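Local coordinates for protein Cg3027-pa (Drosophila melanogaster, PDB 2VHH) that probably hydrolyses N-carbamoyl-beta-alanine and its 2-methyl analogue to the corresponding beta-amino acids, releasing ammonium and carbon dioxide in pyrimidine breakdown, at residues W122-F126 with E138-E142; T148-L152 with I164-L168; I178-A182 with K194-N198; V203-N207 with S258-G262; K228-C234 with A251-P257. All coordinates share one frame; numbering follows the deposited sequence.

Contact 1 (W122-F126 with E138-E142); sequences WTMPF and EFAEE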
# COMPACT_ATOMS: atom_id res chain seq x y z
N TRP C 122 41.12 -1.56 22.45
CA TRP C 122 42.08 -0.88 23.32
C TRP C 122 43.21 -1.80 23.77
O TRP C 122 44.29 -1.35 24.18
CB TRP C 122 41.36 -0.32 24.55
CG TRP C 122 40.85 -1.35 25.53
CD1 TRP C 122 39.72 -2.11 25.41
CD2 TRP C 122 41.44 -1.71 26.78
NE1 TRP C 122 39.58 -2.92 26.51
CE2 TRP C 122 40.62 -2.70 27.36
CE3 TRP C 122 42.60 -1.30 27.46
CZ2 TRP C 122 40.92 -3.28 28.60
CZ3 TRP C 122 42.90 -1.89 28.68
CH2 TRP C 122 42.06 -2.87 29.24
N THR C 123 42.93 -3.08 23.64
CA THR C 123 43.71 -4.15 24.19
C THR C 123 44.93 -4.50 23.32
O THR C 123 45.84 -5.21 23.77
CB THR C 123 42.76 -5.35 24.37
OG1 THR C 123 43.21 -6.16 25.45
CG2 THR C 123 42.61 -6.18 23.09
N MET C 124 44.95 -3.98 22.09
CA MET C 124 45.89 -4.41 21.05
C MET C 124 46.44 -3.24 20.22
O MET C 124 45.87 -2.16 20.21
CB MET C 124 45.20 -5.41 20.12
CG MET C 124 43.98 -4.87 19.36
SD MET C 124 43.05 -6.09 18.38
CE MET C 124 44.25 -6.50 17.11
N PRO C 125 47.57 -3.47 19.52
CA PRO C 125 47.91 -2.56 18.43
C PRO C 125 46.89 -2.70 17.31
O PRO C 125 46.34 -3.79 17.12
CB PRO C 125 49.28 -3.06 17.95
CG PRO C 125 49.35 -4.51 18.42
CD PRO C 125 48.59 -4.52 19.72
N PHE C 126 46.64 -1.63 16.57
CA PHE C 126 45.61 -1.64 15.53
C PHE C 126 46.16 -2.31 14.28
O PHE C 126 46.43 -1.65 13.27
CB PHE C 126 45.13 -0.21 15.25
CG PHE C 126 43.70 -0.12 14.77
CD1 PHE C 126 42.64 -0.31 15.66
CD2 PHE C 126 43.41 0.19 13.44
CE1 PHE C 126 41.32 -0.21 15.22
CE2 PHE C 126 42.09 0.29 12.99
CZ PHE C 126 41.05 0.09 13.89
N GLU C 138 44.87 -13.87 17.42
CA GLU C 138 44.99 -14.42 18.77
C GLU C 138 44.71 -13.39 19.87
O GLU C 138 44.64 -13.75 21.05
CB GLU C 138 46.37 -15.04 18.98
CG GLU C 138 46.64 -16.34 18.24
CD GLU C 138 48.03 -16.88 18.55
OE1 GLU C 138 48.39 -16.93 19.74
OE2 GLU C 138 48.78 -17.25 17.61
N PHE C 139 44.56 -12.12 19.48
CA PHE C 139 44.12 -11.04 20.39
C PHE C 139 42.64 -11.12 20.69
O PHE C 139 42.17 -10.56 21.68
CB PHE C 139 44.41 -9.67 19.80
CG PHE C 139 45.71 -9.09 20.22
CD1 PHE C 139 46.79 -9.09 19.36
CD2 PHE C 139 45.86 -8.54 21.49
CE1 PHE C 139 48.01 -8.55 19.75
CE2 PHE C 139 47.07 -8.00 21.89
CZ PHE C 139 48.15 -8.01 21.02
N ALA C 140 41.91 -11.79 19.81
CA ALA C 140 40.48 -11.98 19.97
C ALA C 140 40.19 -12.84 21.18
O ALA C 140 40.84 -13.86 21.40
CB ALA C 140 39.90 -12.62 18.72
N GLU C 141 39.22 -12.42 21.98
CA GLU C 141 38.89 -13.11 23.21
C GLU C 141 37.39 -13.15 23.41
O GLU C 141 36.67 -12.36 22.80
CB GLU C 141 39.58 -12.43 24.39
CG GLU C 141 39.24 -10.95 24.55
CD GLU C 141 39.82 -10.35 25.82
OE1 GLU C 141 39.28 -10.63 26.92
OE2 GLU C 141 40.82 -9.60 25.71
N GLU C 142 36.92 -14.05 24.27
CA GLU C 142 35.50 -14.17 24.58
C GLU C 142 34.98 -12.89 25.24
O GLU C 142 35.61 -12.34 26.13
CB GLU C 142 35.24 -15.38 25.48
CG GLU C 142 35.24 -16.72 24.75
CD GLU C 142 34.56 -17.83 25.55
OE1 GLU C 142 35.08 -18.21 26.62
OE2 GLU C 142 33.51 -18.33 25.10
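M124 lays its CB over one face of the F139 ring, with CB 3.6 Å from the ring centroid and only 17° off the ring normal, which makes this a CH-pi contact. The approach is displaced toward the rim on the CD2 side. M124 CG sits between its backbone N and carbonyl carbon (chi1 62°), and from there the chain carries SD past the root of the phenylalanine instead of over the ring. SD is therefore 5.1 Å from the F139 centroid and oblique to it, while remaining 4.1 Å from F139 CB.

Further round the ring, P125 CD reaches F139 CZ at 3.8 Å, the two side chains nearly perpendicular. The carbonyl oxygen of T123 lies obliquely by F139 CE2, 3.6 Å away. T123 OG1 and E141 OE2 are 4.2 Å apart and not hydrogen-bonded; E141 OE2 bonds instead to the hydroxyl of T148.

In the next shell, I90 of helix 90-110 touches F139, and R289 bonds to the carbonyl of M124. Backbone bonds tie E141 to L168 and R170 of strand 162-171, and E138 reaches Q66 and T67 of a neighbouring subunit. No hydrogen bond joins the two segments; the CH-pi and Met-aromatic contact of M124 with F139 holds together two parts of the long loop between strand 115-118 and helix 147-158 of the carbon-nitrogen hydrolase fold.

Contact 2 (T148-L152 with I164-L168); sequences TTKML and IHSIL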
# COMPACT_ATOMS: atom_id res chain seq x y z
N THR C 148 40.19 -10.07 29.73
CA THR C 148 40.06 -8.62 29.85
C THR C 148 38.79 -8.20 30.59
O THR C 148 38.85 -7.37 31.49
CB THR C 148 40.12 -7.93 28.47
OG1 THR C 148 41.34 -8.30 27.83
CG2 THR C 148 40.10 -6.43 28.62
N THR C 149 37.66 -8.79 30.22
CA THR C 149 36.41 -8.51 30.92
C THR C 149 36.48 -8.96 32.39
O THR C 149 36.00 -8.25 33.26
CB THR C 149 35.18 -9.11 30.18
OG1 THR C 149 35.03 -8.46 28.91
CG2 THR C 149 33.89 -8.91 30.98
N LYS C 150 37.08 -10.12 32.65
CA LYS C 150 37.21 -10.65 34.01
C LYS C 150 38.00 -9.71 34.91
O LYS C 150 37.63 -9.47 36.06
CB LYS C 150 37.91 -12.02 34.00
CG LYS C 150 37.18 -13.16 33.29
CD LYS C 150 36.17 -13.89 34.18
CE LYS C 150 34.76 -13.31 34.06
NZ LYS C 150 33.79 -14.16 34.80
N MET C 151 39.10 -9.20 34.38
CA MET C 151 39.98 -8.29 35.09
C MET C 151 39.31 -6.95 35.30
O MET C 151 39.49 -6.30 36.32
CB MET C 151 41.28 -8.11 34.28
CG MET C 151 42.16 -6.91 34.63
SD MET C 151 41.57 -5.39 33.85
CE MET C 151 43.10 -4.60 33.38
N LEU C 152 38.55 -6.54 34.30
CA LEU C 152 37.90 -5.24 34.28
C LEU C 152 36.67 -5.23 35.17
O LEU C 152 36.28 -4.18 35.68
CB LEU C 152 37.53 -4.89 32.85
CG LEU C 152 37.81 -3.50 32.30
CD1 LEU C 152 39.19 -2.99 32.62
CD2 LEU C 152 37.63 -3.61 30.82
N ILE C 164 32.80 0.51 30.12
CA ILE C 164 32.57 0.14 28.74
C ILE C 164 33.92 -0.04 28.07
O ILE C 164 34.77 0.85 28.12
CB ILE C 164 31.71 1.18 28.01
CG1 ILE C 164 30.32 1.23 28.64
CG2 ILE C 164 31.56 0.83 26.53
CD1 ILE C 164 29.50 2.45 28.28
N HIS C 165 34.14 -1.19 27.45
CA HIS C 165 35.38 -1.40 26.72
C HIS C 165 35.18 -2.06 25.35
O HIS C 165 34.22 -2.79 25.14
CB HIS C 165 36.40 -2.17 27.56
CG HIS C 165 36.04 -3.60 27.82
ND1 HIS C 165 36.86 -4.65 27.47
CD2 HIS C 165 34.96 -4.15 28.42
CE1 HIS C 165 36.29 -5.78 27.84
NE2 HIS C 165 35.14 -5.51 28.42
N SER C 166 36.09 -1.76 24.44
CA SER C 166 36.00 -2.22 23.07
C SER C 166 37.14 -3.20 22.76
O SER C 166 38.32 -2.87 22.92
CB SER C 166 36.03 -1.02 22.12
OG SER C 166 35.92 -1.40 20.75
N ILE C 167 36.77 -4.41 22.34
CA ILE C 167 37.73 -5.49 22.07
C ILE C 167 37.39 -6.27 20.80
O ILE C 167 36.27 -6.22 20.31
CB ILE C 167 37.77 -6.55 23.23
CG1 ILE C 167 36.37 -7.12 23.48
CG2 ILE C 167 38.39 -5.98 24.50
CD1 ILE C 167 36.36 -8.62 23.67
N LEU C 168 38.38 -6.99 20.28
CA LEU C 168 38.15 -8.06 19.30
C LEU C 168 37.50 -9.24 19.99
O LEU C 168 38.09 -9.83 20.89
CB LEU C 168 39.46 -8.55 18.69
CG LEU C 168 39.87 -8.23 17.25
CD1 LEU C 168 40.59 -9.45 16.72
CD2 LEU C 168 38.69 -7.85 16.34
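H165 and L152 meet because the H165 side chain turns CG between its own backbone N and carbonyl carbon (chi1 69°), standing the imidazole up from strand 164-168 against helix 148-152. The two threonines share one rotamer, each with its methyl opposite the backbone N and its hydroxyl beside that N; for T148 this brings the methyl to the ring, its OG1 being bonded to E141 OE2, whereas for T149 it is the hydroxyl that arrives.

L152 CD2 lies over one imidazole face, 3.5 Å from the ring centroid and 16° off the normal, a CH-pi contact. Its nearest ring atom is H165 CG at 3.4 Å, and the leucine and histidine side chains lie alongside one another with their ends pointing opposite ways.

The partners are a helix and a strand of the carbon-nitrogen hydrolase sandwich: helix 147-158 packs on the sheet that contains strand 162-171. The short segments run nearly antiparallel, with their axes 10.5 Å apart, a separation bridged entirely by side chains.

T149 OG1 lies in the ring plane at its edge and accepts from H165 NE2 at 3.0 Å. An N-H...O angle of 122° marks this bond as weak, and T149 OG1 has a better partner in the carbonyl of A143. T148 CG2 comes in obliquely, 3.9 Å from H165 ND1, and the same methyl also approaches I167 CG2 at 4.5 Å. On the sheet side V183 and T118 pack against H165, while the indole of W122 meets the imidazole with the ring planes steeply inclined.

Contact 3 (I178-A182 with K194-N198); sequences IWNTA and KHRKN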
# COMPACT_ATOMS: atom_id res chain seq x y z
N ILE C 178 35.25 -13.86 14.32
CA ILE C 178 35.84 -12.69 14.95
C ILE C 178 34.94 -11.46 14.77
O ILE C 178 34.42 -11.23 13.68
CB ILE C 178 37.26 -12.43 14.39
CG1 ILE C 178 38.21 -13.55 14.82
CG2 ILE C 178 37.80 -11.09 14.84
CD1 ILE C 178 39.45 -13.66 13.93
N TRP C 179 34.76 -10.69 15.84
CA TRP C 179 33.88 -9.51 15.83
C TRP C 179 34.54 -8.31 16.49
O TRP C 179 35.39 -8.47 17.35
CB TRP C 179 32.57 -9.79 16.57
CG TRP C 179 31.80 -10.90 15.97
CD1 TRP C 179 31.91 -12.22 16.28
CD2 TRP C 179 30.82 -10.81 14.94
NE1 TRP C 179 31.05 -12.96 15.50
CE2 TRP C 179 30.37 -12.12 14.67
CE3 TRP C 179 30.28 -9.74 14.21
CZ2 TRP C 179 29.40 -12.40 13.70
CZ3 TRP C 179 29.31 -10.03 13.24
CH2 TRP C 179 28.88 -11.35 13.00
N ASN C 180 34.13 -7.11 16.08
CA ASN C 180 34.49 -5.88 16.77
C ASN C 180 33.35 -5.50 17.72
O ASN C 180 32.27 -5.12 17.26
CB ASN C 180 34.71 -4.76 15.76
CG ASN C 180 35.38 -3.55 16.36
OD1 ASN C 180 34.87 -2.91 17.28
ND2 ASN C 180 36.53 -3.20 15.81
N THR C 181 33.61 -5.58 19.02
CA THR C 181 32.55 -5.58 20.02
C THR C 181 32.80 -4.63 21.19
O THR C 181 33.92 -4.51 21.69
CB THR C 181 32.39 -6.99 20.61
OG1 THR C 181 32.17 -7.93 19.55
CG2 THR C 181 31.23 -7.07 21.59
N ALA C 182 31.74 -3.95 21.63
CA ALA C 182 31.76 -3.20 22.88
C ALA C 182 31.11 -4.01 23.99
O ALA C 182 30.04 -4.59 23.79
CB ALA C 182 31.05 -1.87 22.71
N LYS C 194 26.62 -6.93 25.26
CA LYS C 194 27.58 -6.50 24.27
C LYS C 194 26.91 -5.90 23.04
O LYS C 194 25.75 -6.19 22.72
CB LYS C 194 28.48 -7.67 23.89
CG LYS C 194 27.82 -8.64 22.92
CD LYS C 194 28.60 -9.93 22.82
CE LYS C 194 27.78 -10.98 22.10
NZ LYS C 194 28.51 -12.26 21.91
N HIS C 195 27.66 -5.07 22.33
CA HIS C 195 27.23 -4.55 21.06
C HIS C 195 28.33 -4.75 20.03
O HIS C 195 29.49 -4.50 20.31
CB HIS C 195 26.89 -3.08 21.20
CG HIS C 195 26.61 -2.40 19.91
ND1 HIS C 195 25.65 -2.84 19.03
CD2 HIS C 195 27.18 -1.32 19.33
CE1 HIS C 195 25.63 -2.05 17.97
NE2 HIS C 195 26.55 -1.12 18.13
N ARG C 196 27.97 -5.21 18.84
CA ARG C 196 28.94 -5.39 17.77
C ARG C 196 28.83 -4.29 16.73
O ARG C 196 27.73 -3.86 16.39
CB ARG C 196 28.78 -6.74 17.12
CG ARG C 196 29.17 -7.88 18.02
CD ARG C 196 28.60 -9.15 17.48
NE ARG C 196 29.12 -10.32 18.18
CZ ARG C 196 28.73 -11.56 17.96
NH1 ARG C 196 27.79 -11.81 17.05
NH2 ARG C 196 29.27 -12.55 18.64
N LYS C 197 29.99 -3.87 16.23
CA LYS C 197 30.12 -2.80 15.24
C LYS C 197 29.13 -2.95 14.10
O LYS C 197 29.10 -3.98 13.44
CB LYS C 197 31.54 -2.79 14.70
CG LYS C 197 32.01 -1.47 14.16
CD LYS C 197 33.47 -1.55 13.80
CE LYS C 197 33.94 -0.30 13.08
NZ LYS C 197 35.43 -0.15 13.09
N ASN C 198 28.32 -1.92 13.88
CA ASN C 198 27.30 -1.94 12.83
C ASN C 198 27.83 -1.69 11.41
O ASN C 198 27.33 -2.27 10.44
CB ASN C 198 26.20 -0.96 13.19
CG ASN C 198 25.13 -1.58 14.04
OD1 ASN C 198 24.97 -2.79 14.03
ND2 ASN C 198 24.38 -0.77 14.76
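The guanidinium of R196 lies flat on the indole of W179, the planes only 1° apart and R196 CZ 3.5 Å from the centroid of the five-membered ring, almost straight above it. The chain of R196, extended from CG to NE, reaches along the indole until R196 NE stands over W179 CG and R196 NH1 is 3.5 Å from W179 CE2. This is a cation-pi stack whose charge is also met by salt bridges to E169 and D171. T181 runs alongside R196, pointing the same way, with T181 OG1 3.4 Å from R196 CG and hydrogen-bonded to E169.

These side chains project from one face of a beta hairpin made by strands 177-185 and 191-196. T181 and R196 form a non-hydrogen-bonded antiparallel pair. A182 and H195 form the hydrogen-bonded one, with A182 N to H195 O at 2.7 Å and H195 N to A182 O at 2.8 Å. Past the strand end, K197 N still donates to N180 O at 2.8 Å in a nearly straight bond (175°).

There the two side chains cross obliquely, K197 CD resting 3.8 Å from N180 CG. The extended lysine carries NZ onward to salt bridges with E120 and E208, while N180 ND2 bonds to the hydroxyl of Y212.

Contact 4 (V203-N207 with S258-G262); sequences VGDFN and SATIG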
# COMPACT_ATOMS: atom_id res chain seq x y z
N VAL C 203 38.54 1.14 4.04
CA VAL C 203 39.20 2.29 3.44
C VAL C 203 40.66 2.45 3.88
O VAL C 203 40.98 2.45 5.08
CB VAL C 203 38.36 3.59 3.64
CG1 VAL C 203 37.73 3.62 5.02
CG2 VAL C 203 39.20 4.85 3.39
N GLY C 204 41.54 2.57 2.88
CA GLY C 204 42.96 2.77 3.11
C GLY C 204 43.58 1.68 3.97
O GLY C 204 43.54 0.49 3.63
N ASP C 205 44.14 2.09 5.11
CA ASP C 205 44.80 1.17 6.03
C ASP C 205 43.78 0.42 6.91
O ASP C 205 44.13 -0.53 7.63
CB ASP C 205 45.81 1.92 6.90
CG ASP C 205 46.88 2.62 6.08
OD1 ASP C 205 47.64 1.93 5.37
OD2 ASP C 205 46.98 3.87 6.16
N PHE C 206 42.53 0.86 6.85
CA PHE C 206 41.48 0.33 7.71
C PHE C 206 40.79 -0.85 7.03
O PHE C 206 39.62 -0.77 6.64
CB PHE C 206 40.52 1.44 8.12
CG PHE C 206 41.18 2.51 8.94
CD1 PHE C 206 42.12 3.37 8.37
CD2 PHE C 206 40.90 2.63 10.29
CE1 PHE C 206 42.75 4.33 9.13
CE2 PHE C 206 41.52 3.59 11.05
CZ PHE C 206 42.45 4.45 10.47
N ASN C 207 41.53 -1.94 6.90
CA ASN C 207 41.03 -3.16 6.28
C ASN C 207 40.34 -4.01 7.33
O ASN C 207 40.74 -5.15 7.60
CB ASN C 207 42.18 -3.92 5.63
CG ASN C 207 43.06 -3.04 4.79
OD1 ASN C 207 42.68 -2.62 3.70
ND2 ASN C 207 44.25 -2.76 5.29
N SER C 258 37.03 4.96 19.01
CA SER C 258 37.53 5.06 17.64
C SER C 258 39.01 4.78 17.55
O SER C 258 39.71 4.73 18.57
CB SER C 258 37.29 6.47 17.06
OG SER C 258 35.93 6.83 17.03
N ALA C 259 39.47 4.61 16.31
CA ALA C 259 40.89 4.64 16.00
C ALA C 259 41.04 5.20 14.60
O ALA C 259 40.92 4.46 13.63
CB ALA C 259 41.49 3.25 16.09
N THR C 260 41.27 6.50 14.48
CA THR C 260 41.56 7.10 13.17
C THR C 260 42.87 7.86 13.12
O THR C 260 43.21 8.57 14.07
CB THR C 260 40.47 8.07 12.66
OG1 THR C 260 39.64 8.52 13.74
CG2 THR C 260 39.61 7.40 11.58
N ILE C 261 43.61 7.65 12.02
CA ILE C 261 44.66 8.56 11.52
C ILE C 261 43.95 9.26 10.35
O ILE C 261 43.14 8.62 9.70
CB ILE C 261 45.96 7.81 11.11
CG1 ILE C 261 45.85 7.22 9.70
CG2 ILE C 261 46.28 6.70 12.13
CD1 ILE C 261 47.22 7.02 9.01
N GLY C 262 44.22 10.51 9.97
CA GLY C 262 45.37 11.02 9.28
C GLY C 262 44.83 12.33 8.72
O GLY C 262 43.92 12.92 9.31
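A type II' beta turn from V203 to F206 presents the F206 ring to the loop S258-G262, and that ring takes part in all but one of the residue contacts. F206 N bonds back to V203 O at 2.8 Å to close the turn, with G204 at its second position in a positive-phi conformation (56°). F206 is then the centre of an inverse gamma turn, where N207 N reaches D205 O at 3.0 Å in a weak bond.

The F206 side chain is directed toward the loop by chi1 (-64°) and turned by chi2 (69°) to meet it with a ring edge. I261 N lies near the ring plane, 3.7 Å from F206 CZ. The same CZ atom meets T260 obliquely, 3.9 Å from T260 CA and 4.2 Å from T260 CG2. Side-chain contact with I261 is looser: F206 CE1 to I261 CG1 is 4.3 Å, and D205 OD2 to I261 CD1 is also 4.3 Å. No hydrogen bond crosses; the contact is one of packing.

R131 of a neighbouring subunit bonds to G204 O and N207 OD1, placing the turn at a subunit interface. On the loop side, T260 N is held by N288 of strand 283-295. F311 and F314 of strand 308-315 pack against I261, and W269 of helix 266-280 packs against S258 and T260.

Contact 5 (K228-C234 with A251-P257); sequences KLAVNIC and AEIVFNP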
# COMPACT_ATOMS: atom_id res chain seq x y z
N LYS C 228 21.04 5.86 30.54
CA LYS C 228 20.90 4.95 29.40
C LYS C 228 22.05 5.19 28.44
O LYS C 228 22.18 6.27 27.84
CB LYS C 228 19.55 5.14 28.71
CG LYS C 228 18.33 5.03 29.61
CD LYS C 228 17.05 4.89 28.78
CE LYS C 228 15.78 5.19 29.60
NZ LYS C 228 14.54 4.81 28.85
N LEU C 229 22.90 4.18 28.30
CA LEU C 229 24.16 4.33 27.58
C LEU C 229 24.14 3.50 26.31
O LEU C 229 23.54 2.42 26.27
CB LEU C 229 25.34 3.94 28.48
CG LEU C 229 25.33 4.36 29.96
CD1 LEU C 229 26.62 3.95 30.64
CD2 LEU C 229 25.09 5.87 30.15
N ALA C 230 24.79 4.01 25.27
CA ALA C 230 24.92 3.27 24.02
C ALA C 230 26.34 3.41 23.52
O ALA C 230 27.09 4.26 24.01
CB ALA C 230 23.93 3.79 22.99
N VAL C 231 26.71 2.56 22.56
CA VAL C 231 28.03 2.59 21.98
C VAL C 231 27.92 2.54 20.46
O VAL C 231 27.42 1.57 19.89
CB VAL C 231 28.93 1.41 22.46
CG1 VAL C 231 30.39 1.72 22.17
CG2 VAL C 231 28.76 1.15 23.93
N ASN C 232 28.36 3.62 19.83
CA ASN C 232 28.51 3.70 18.39
C ASN C 232 29.98 3.42 18.11
O ASN C 232 30.84 4.20 18.50
CB ASN C 232 28.11 5.10 17.90
CG ASN C 232 28.12 5.26 16.38
OD1 ASN C 232 28.61 4.39 15.65
ND2 ASN C 232 27.57 6.37 15.90
N ILE C 233 30.28 2.31 17.44
CA ILE C 233 31.67 1.90 17.29
C ILE C 233 32.34 2.43 16.02
O ILE C 233 31.91 2.14 14.91
CB ILE C 233 31.87 0.38 17.44
CG1 ILE C 233 31.05 -0.18 18.61
CG2 ILE C 233 33.34 0.08 17.67
CD1 ILE C 233 31.06 -1.69 18.72
N CYS C 234 33.38 3.24 16.23
CA CYS C 234 34.36 3.67 15.21
C CYS C 234 33.73 4.24 13.93
O CYS C 234 33.15 5.31 13.97
CB CYS C 234 35.36 2.54 14.92
SG CYS C 234 36.70 2.84 13.69
N ALA C 251 18.69 6.54 24.15
CA ALA C 251 20.01 6.74 24.70
C ALA C 251 20.22 8.18 25.20
O ALA C 251 19.73 9.14 24.60
CB ALA C 251 21.04 6.39 23.67
N GLU C 252 20.97 8.30 26.29
CA GLU C 252 21.30 9.58 26.90
C GLU C 252 22.75 9.97 26.68
O GLU C 252 23.06 11.14 26.49
CB GLU C 252 20.97 9.53 28.39
CG GLU C 252 19.50 9.85 28.64
CD GLU C 252 19.02 9.57 30.05
OE1 GLU C 252 18.38 10.48 30.63
OE2 GLU C 252 19.23 8.44 30.56
N ILE C 253 23.63 8.97 26.73
CA ILE C 253 25.05 9.16 26.40
C ILE C 253 25.42 8.07 25.40
O ILE C 253 25.22 6.87 25.66
CB ILE C 253 25.97 9.08 27.65
CG1 ILE C 253 25.53 10.06 28.74
CG2 ILE C 253 27.40 9.39 27.26
CD1 ILE C 253 25.98 9.67 30.15
N VAL C 254 25.93 8.48 24.25
CA VAL C 254 26.41 7.54 23.26
C VAL C 254 27.92 7.67 23.18
O VAL C 254 28.44 8.74 22.87
CB VAL C 254 25.78 7.76 21.87
CG1 VAL C 254 26.35 6.77 20.87
CG2 VAL C 254 24.27 7.61 21.94
N PHE C 255 28.61 6.58 23.50
CA PHE C 255 30.06 6.53 23.44
C PHE C 255 30.49 6.18 22.02
O PHE C 255 29.81 5.41 21.34
CB PHE C 255 30.58 5.51 24.45
CG PHE C 255 30.29 5.89 25.87
CD1 PHE C 255 29.06 5.58 26.46
CD2 PHE C 255 31.23 6.60 26.62
CE1 PHE C 255 28.79 5.95 27.76
CE2 PHE C 255 30.97 6.96 27.94
CZ PHE C 255 29.74 6.64 28.51
N ASN C 256 31.62 6.73 21.59
CA ASN C 256 32.11 6.51 20.25
C ASN C 256 33.61 6.19 20.26
O ASN C 256 34.45 7.02 19.87
CB ASN C 256 31.77 7.72 19.35
CG ASN C 256 32.29 7.58 17.92
OD1 ASN C 256 32.94 8.48 17.39
ND2 ASN C 256 32.02 6.45 17.29
N PRO C 257 33.96 4.97 20.73
CA PRO C 257 35.35 4.51 20.71
C PRO C 257 35.84 4.44 19.27
O PRO C 257 35.13 3.92 18.41
CB PRO C 257 35.28 3.11 21.30
CG PRO C 257 34.02 3.07 22.05
CD PRO C 257 33.07 3.96 21.33
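F255 turns its ring edge to the neighbouring strand, with CE1 4.1 Å from L229 CB and with A230 O in the ring plane, 3.4 Å from CD1. L229 and I253 run alongside each other, L229 CD2 touching I253 CD1 at 3.9 Å, and V231 CG1 meets P257 CD at 3.6 Å, the two side chains nearly perpendicular. A230 and V254 point to the other face.

Between the faces runs a parallel register, L229 with I253, A230 with V254 and V231 with F255, through bonds such as A230 N to I253 O and F255 N to A230 O. At one end K228 O accepts from both E252 N and I253 N, while E252 OE2 takes K228 N on its anti lone pair at 3.2 Å; E252 OE1 forms a salt bridge with R71. At the other end N256 ND2 donates to N232 O at 2.8 Å, nearly straight (167°) but from 48° above the carbonyl plane, and C234 N reaches P257 O at 2.9 Å.

The strands belong to a beta-alpha-beta unit, linked through helix 240-248. C234, just past the first strand and packed by K197 and E120, is placed consistently with the Glu-Lys-Cys site of carbon-nitrogen hydrolases.

Overall arrangement
Contacts 1, 2, 3 and 5 are buried, and contact 5 lies nearest the chain centre, about 7 Å from centre to centre; contact 4 is partly buried, its turn bonded to R131 of a neighbouring subunit. Backbone bonding carries contacts 3 and 5, one an antiparallel hairpin in the sheet containing strand 162-171, the other parallel strands in the sheet containing strand 283-295. Contacts 1, 2 and 4 rely on a single aromatic side chain each. Contacts 2 and 3 share the first sheet, where I167 N bonds to T181 O. The sheets meet where I164 packs on V231 and F255. K197 NZ of contact 3 touches C234 CB of contact 5, while F126 bridges contact 1 to F206 and A259 of contact 4.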